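D-aminoacyl-tRNA deacylase (Archaeoglobus fulgidus, PDB 1YQE) probably hydrolyses D-aminoacyl-tRNA to free tRNA and a D-amino acid with the help of zinc, countering the toxicity of mischarged tRNA. Local coordinates at residues L109-L122 with I206-F218. Numbering follows the deposited sequence.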
loop_
_atom_site.group_PDB
_atom_site.type_symbol
_atom_site.label_atom_id
_atom_site.label_comp_id
_atom_site.label_asym_id
_atom_site.label_seq_id
_atom_site.Cartn_x
_atom_site.Cartn_y
_atom_site.Cartn_z
ATOM N N LEU A 109 -3.299 1.613 12.832
ATOM C CA LEU A 109 -3.240 1.297 11.411
ATOM C C LEU A 109 -3.716 2.442 10.527
ATOM O O LEU A 109 -4.650 3.156 10.879
ATOM C CB LEU A 109 -4.106 0.065 11.129
ATOM C CG LEU A 109 -3.794 -1.242 11.870
ATOM C CD1 LEU A 109 -4.923 -2.247 11.647
ATOM C CD2 LEU A 109 -2.462 -1.795 11.375
ATOM N N ALA A 110 -3.074 2.611 9.376
ATOM C CA ALA A 110 -3.481 3.648 8.441
ATOM C C ALA A 110 -4.620 3.085 7.598
ATOM O O ALA A 110 -4.732 1.872 7.417
ATOM C CB ALA A 110 -2.309 4.045 7.547
ATOM N N LYS A 111 -5.481 3.963 7.101
ATOM C CA LYS A 111 -6.596 3.544 6.266
ATOM C C LYS A 111 -6.046 3.056 4.918
ATOM O O LYS A 111 -5.374 3.801 4.217
ATOM C CB LYS A 111 -7.544 4.731 6.047
ATOM C CG LYS A 111 -8.723 4.487 5.104
ATOM C CD LYS A 111 -9.791 3.617 5.726
ATOM C CE LYS A 111 -11.083 3.679 4.913
ATOM N NZ LYS A 111 -12.163 2.843 5.498
ATOM N N PRO A 112 -6.311 1.793 4.550
ATOM C CA PRO A 112 -5.805 1.289 3.265
ATOM C C PRO A 112 -6.643 1.747 2.071
ATOM O O PRO A 112 -7.705 2.341 2.239
ATOM C CB PRO A 112 -5.851 -0.227 3.445
ATOM C CG PRO A 112 -7.035 -0.417 4.338
ATOM C CD PRO A 112 -6.888 0.702 5.356
ATOM N N SER A 113 -6.147 1.474 0.868
ATOM C CA SER A 113 -6.857 1.821 -0.366
ATOM C C SER A 113 -6.742 0.570 -1.239
ATOM O O SER A 113 -6.039 0.562 -2.252
ATOM C CB SER A 113 -6.187 3.017 -1.048
ATOM O OG SER A 113 -7.001 3.536 -2.087
ATOM N N PRO A 114 -7.439 -0.507 -0.843
ATOM C CA PRO A 114 -7.467 -1.817 -1.508
ATOM C C PRO A 114 -7.723 -1.846 -3.008
ATOM O O PRO A 114 -7.060 -2.587 -3.735
ATOM C CB PRO A 114 -8.540 -2.579 -0.729
ATOM C CG PRO A 114 -8.479 -1.957 0.627
ATOM C CD PRO A 114 -8.372 -0.496 0.297
ATOM N N GLN A 115 -8.683 -1.053 -3.471
ATOM C CA GLN A 115 -9.001 -1.038 -4.896
ATOM C C GLN A 115 -7.864 -0.480 -5.741
ATOM O O GLN A 115 -7.440 -1.109 -6.719
ATOM C CB GLN A 115 -10.280 -0.230 -5.145
ATOM C CG GLN A 115 -11.497 -0.736 -4.374
ATOM C CD GLN A 115 -11.804 -2.207 -4.627
ATOM O OE1 GLN A 115 -11.726 -2.688 -5.760
ATOM N NE2 GLN A 115 -12.177 -2.925 -3.569
ATOM N N THR A 116 -7.362 0.691 -5.362
ATOM C CA THR A 116 -6.281 1.327 -6.098
ATOM C C THR A 116 -5.006 0.497 -6.032
ATOM O O THR A 116 -4.286 0.375 -7.023
ATOM C CB THR A 116 -6.012 2.743 -5.572
ATOM O OG1 THR A 116 -7.194 3.534 -5.748
ATOM C CG2 THR A 116 -4.865 3.389 -6.333
ATOM N N MET A 117 -4.725 -0.074 -4.867
ATOM C CA MET A 117 -3.548 -0.917 -4.735
ATOM C C MET A 117 -3.644 -2.039 -5.775
ATOM O O MET A 117 -2.664 -2.355 -6.449
ATOM C CB MET A 117 -3.486 -1.525 -3.341
ATOM C CG MET A 117 -3.258 -0.513 -2.242
ATOM S SD MET A 117 -3.656 -1.230 -0.643
ATOM C CE MET A 117 -2.296 -2.416 -0.463
ATOM N N LYS A 118 -4.832 -2.627 -5.901
ATOM C CA LYS A 118 -5.057 -3.719 -6.849
ATOM C C LYS A 118 -4.875 -3.271 -8.294
ATOM O O LYS A 118 -4.186 -3.924 -9.072
ATOM C CB LYS A 118 -6.468 -4.298 -6.678
ATOM C CG LYS A 118 -6.808 -5.459 -7.626
ATOM C CD LYS A 118 -5.980 -6.722 -7.325
ATOM C CE LYS A 118 -6.488 -7.930 -8.119
ATOM N NZ LYS A 118 -5.790 -9.200 -7.742
ATOM N N ASN A 119 -5.509 -2.163 -8.659
ATOM C CA ASN A 119 -5.406 -1.659 -10.021
ATOM C C ASN A 119 -3.966 -1.296 -10.361
ATOM O O ASN A 119 -3.520 -1.462 -11.499
ATOM C CB ASN A 119 -6.356 -0.469 -10.204
ATOM C CG ASN A 119 -7.810 -0.899 -10.161
ATOM O OD1 ASN A 119 -8.162 -1.946 -10.696
ATOM N ND2 ASN A 119 -8.660 -0.099 -9.527
ATOM N N TYR A 120 -3.235 -0.814 -9.361
ATOM C CA TYR A 120 -1.838 -0.473 -9.554
ATOM C C TYR A 120 -1.038 -1.742 -9.859
ATOM O O TYR A 120 -0.258 -1.785 -10.805
ATOM C CB TYR A 120 -1.261 0.178 -8.298
ATOM C CG TYR A 120 0.249 0.301 -8.337
ATOM C CD1 TYR A 120 0.866 1.346 -9.016
ATOM C CD2 TYR A 120 1.064 -0.648 -7.706
ATOM C CE1 TYR A 120 2.256 1.457 -9.068
ATOM C CE2 TYR A 120 2.458 -0.547 -7.754
ATOM C CZ TYR A 120 3.045 0.509 -8.436
ATOM O OH TYR A 120 4.416 0.631 -8.490
ATOM N N VAL A 121 -1.233 -2.773 -9.048
ATOM C CA VAL A 121 -0.505 -4.020 -9.238
ATOM C C VAL A 121 -0.766 -4.670 -10.596
ATOM O O VAL A 121 0.163 -5.166 -11.239
ATOM C CB VAL A 121 -0.827 -5.014 -8.107
ATOM C CG1 VAL A 121 -0.235 -6.393 -8.417
ATOM C CG2 VAL A 121 -0.257 -4.484 -6.801
ATOM N N LEU A 122 -2.016 -4.664 -11.046
ATOM C CA LEU A 122 -2.320 -5.264 -12.339
ATOM C C LEU A 122 -1.730 -4.441 -13.486
ATOM O O LEU A 122 -1.332 -4.998 -14.514
ATOM C CB LEU A 122 -3.833 -5.422 -12.514
ATOM C CG LEU A 122 -4.506 -6.398 -11.543
ATOM C CD1 LEU A 122 -5.995 -6.466 -11.851
ATOM C CD2 LEU A 122 -3.873 -7.785 -11.652
ATOM N N ILE A 206 -1.808 -13.878 -4.870
ATOM C CA ILE A 206 -3.229 -13.569 -4.903
ATOM C C ILE A 206 -3.456 -12.205 -5.563
ATOM O O ILE A 206 -4.404 -12.033 -6.337
ATOM C CB ILE A 206 -3.839 -13.605 -3.466
ATOM C CG1 ILE A 206 -3.953 -15.066 -3.006
ATOM C CG2 ILE A 206 -5.223 -12.927 -3.446
ATOM C CD1 ILE A 206 -4.333 -15.250 -1.542
ATOM N N MET A 207 -2.580 -11.244 -5.279
ATOM C CA MET A 207 -2.695 -9.904 -5.868
ATOM C C MET A 207 -2.482 -9.927 -7.384
ATOM O O MET A 207 -3.132 -9.190 -8.130
ATOM C CB MET A 207 -1.665 -8.955 -5.246
ATOM C CG MET A 207 -2.006 -8.486 -3.842
ATOM S SD MET A 207 -3.501 -7.445 -3.860
ATOM C CE MET A 207 -2.810 -5.865 -4.302
ATOM N N LEU A 208 -1.570 -10.778 -7.836
ATOM C CA LEU A 208 -1.259 -10.867 -9.258
ATOM C C LEU A 208 -2.164 -11.751 -10.116
ATOM O O LEU A 208 -2.258 -11.538 -11.331
ATOM C CB LEU A 208 0.189 -11.341 -9.435
ATOM C CG LEU A 208 1.325 -10.408 -9.012
ATOM C CD1 LEU A 208 2.628 -11.191 -8.895
ATOM C CD2 LEU A 208 1.461 -9.288 -10.023
ATOM N N THR A 209 -2.846 -12.719 -9.507
ATOM C CA THR A 209 -3.659 -13.645 -10.294
ATOM C C THR A 209 -5.122 -13.885 -9.936
ATOM O O THR A 209 -5.786 -14.676 -10.610
ATOM C CB THR A 209 -2.993 -15.029 -10.333
ATOM O OG1 THR A 209 -3.060 -15.625 -9.031
ATOM C CG2 THR A 209 -1.531 -14.904 -10.751
ATOM N N THR A 210 -5.635 -13.225 -8.900
ATOM C CA THR A 210 -7.026 -13.435 -8.515
ATOM C C THR A 210 -7.856 -12.149 -8.512
ATOM O O THR A 210 -7.372 -11.083 -8.875
ATOM C CB THR A 210 -7.121 -14.093 -7.121
ATOM O OG1 THR A 210 -6.711 -13.155 -6.121
ATOM C CG2 THR A 210 -6.220 -15.330 -7.045
ATOM N N THR A 211 -9.117 -12.267 -8.103
ATOM C CA THR A 211 -10.017 -11.122 -8.048
ATOM C C THR A 211 -9.993 -10.531 -6.637
ATOM O O THR A 211 -10.860 -9.745 -6.267
ATOM C CB THR A 211 -11.462 -11.536 -8.384
ATOM O OG1 THR A 211 -11.880 -12.571 -7.483
ATOM C CG2 THR A 211 -11.549 -12.062 -9.828
ATOM N N PHE A 212 -8.988 -10.920 -5.860
ATOM C CA PHE A 212 -8.850 -10.444 -4.490
ATOM C C PHE A 212 -7.758 -9.407 -4.318
ATOM O O PHE A 212 -6.718 -9.448 -4.982
ATOM C CB PHE A 212 -8.537 -11.606 -3.543
ATOM C CG PHE A 212 -9.726 -12.126 -2.796
ATOM C CD1 PHE A 212 -10.550 -13.100 -3.354
ATOM C CD2 PHE A 212 -10.011 -11.655 -1.516
ATOM C CE1 PHE A 212 -11.640 -13.605 -2.650
ATOM C CE2 PHE A 212 -11.101 -12.152 -0.798
ATOM C CZ PHE A 212 -11.917 -13.132 -1.369
ATOM N N THR A 213 -8.003 -8.473 -3.409
ATOM C CA THR A 213 -7.023 -7.454 -3.094
ATOM C C THR A 213 -6.951 -7.468 -1.578
ATOM O O THR A 213 -7.751 -8.136 -0.929
ATOM C CB THR A 213 -7.440 -6.054 -3.581
ATOM O OG1 THR A 213 -6.370 -5.138 -3.321
ATOM C CG2 THR A 213 -8.703 -5.562 -2.856
ATOM N N PHE A 214 -5.988 -6.742 -1.024
ATOM C CA PHE A 214 -5.805 -6.695 0.420
ATOM C C PHE A 214 -5.795 -5.272 0.936
ATOM O O PHE A 214 -5.513 -4.329 0.199
ATOM C CB PHE A 214 -4.470 -7.342 0.805
ATOM C CG PHE A 214 -4.418 -8.823 0.574
ATOM C CD1 PHE A 214 -4.833 -9.706 1.564
ATOM C CD2 PHE A 214 -3.990 -9.335 -0.645
ATOM C CE1 PHE A 214 -4.827 -11.083 1.346
ATOM C CE2 PHE A 214 -3.978 -10.707 -0.879
ATOM C CZ PHE A 214 -4.399 -11.587 0.118
ATOM N N GLY A 215 -6.134 -5.138 2.213
ATOM C CA GLY A 215 -6.083 -3.852 2.870
ATOM C C GLY A 215 -4.810 -3.989 3.690
ATOM O O GLY A 215 -3.738 -3.549 3.278
ATOM N N HIS A 216 -4.923 -4.635 4.844
ATOM C CA HIS A 216 -3.766 -4.850 5.702
ATOM C C HIS A 216 -3.355 -6.314 5.638
ATOM O O HIS A 216 -4.143 -7.174 5.235
ATOM C CB HIS A 216 -4.093 -4.436 7.139
ATOM C CG HIS A 216 -3.994 -2.959 7.363
ATOM N ND1 HIS A 216 -2.789 -2.291 7.371
ATOM C CD2 HIS A 216 -4.951 -2.013 7.520
ATOM C CE1 HIS A 216 -3.005 -0.998 7.522
ATOM N NE2 HIS A 216 -4.309 -0.802 7.612
ATOM N N ASN A 217 -2.108 -6.575 6.008
ATOM C CA ASN A 217 -1.543 -7.921 6.008
ATOM C C ASN A 217 -0.615 -8.002 7.207
ATOM O O ASN A 217 0.186 -7.099 7.428
ATOM C CB ASN A 217 -0.733 -8.174 4.734
ATOM C CG ASN A 217 -1.563 -8.775 3.619
ATOM O OD1 ASN A 217 -2.200 -9.810 3.802
ATOM N ND2 ASN A 217 -1.544 -8.140 2.448
ATOM N N PHE A 218 -0.720 -9.079 7.977
ATOM C CA PHE A 218 0.118 -9.225 9.156
ATOM C C PHE A 218 1.027 -10.452 9.093
ATOM O O PHE A 218 0.565 -11.591 8.976
ATOM C CB PHE A 218 -0.771 -9.255 10.394
ATOM C CG PHE A 218 -1.642 -8.039 10.522
ATOM C CD1 PHE A 218 -1.075 -6.786 10.731
ATOM C CD2 PHE A 218 -3.018 -8.134 10.372
ATOM C CE1 PHE A 218 -1.870 -5.641 10.782
ATOM C CE2 PHE A 218 -3.824 -6.993 10.426
ATOM C CZ PHE A 218 -3.249 -5.751 10.628
#
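The ammonium nitrogen NZ of K118 is gripped by three backbone carbonyls, from the last turn of helix 201-209 (M207 O, 2.7 Å), the turn after it (T210 O, 2.7 Å) and the start of strand 212-218 (F212 O, 2.9 Å), and lies above each carbonyl plane. CG stands anti to the backbone N (chi1 -180°), and a bend at chi2 carries the chain past T213 to the C-terminal end of helix 201-209, where these carbonyl dipoles probably stabilise the buried charge. A methionine in its place would probably leave the three carbonyls without their shared donor and the turn less firmly closed. T210 braces the same turn: its OG1 accepts from F212 N, making an ST turn, and donates to I206 O. One helical turn before K118, P114 O takes T213 OG1 (2.7 Å) on one face of its carbonyl plane and K118 N on the other. Apolar groups fill in alongside, V121 setting CG2 against M207 CE (3.8 Å) and CG1 against L208 CD2. Beyond G215, whose CA packs on the rings of P112 and P114, H216 NE2 donates to A110 O (2.7 Å, 148° at the hydrogen), the oxygen lying near the imidazole plane; ND1 is hydrogen-bonded to T141 OG1. L109 CD2 sits over one face of this ring in a CH-pi contact and meets the edge of F218 at CE1 (3.9 Å). Helix 114-125 thus packs on the edge strand of a parallel alpha/beta sheet, with a buried lysine bonded to the carbonyls around the helix-to-strand turn.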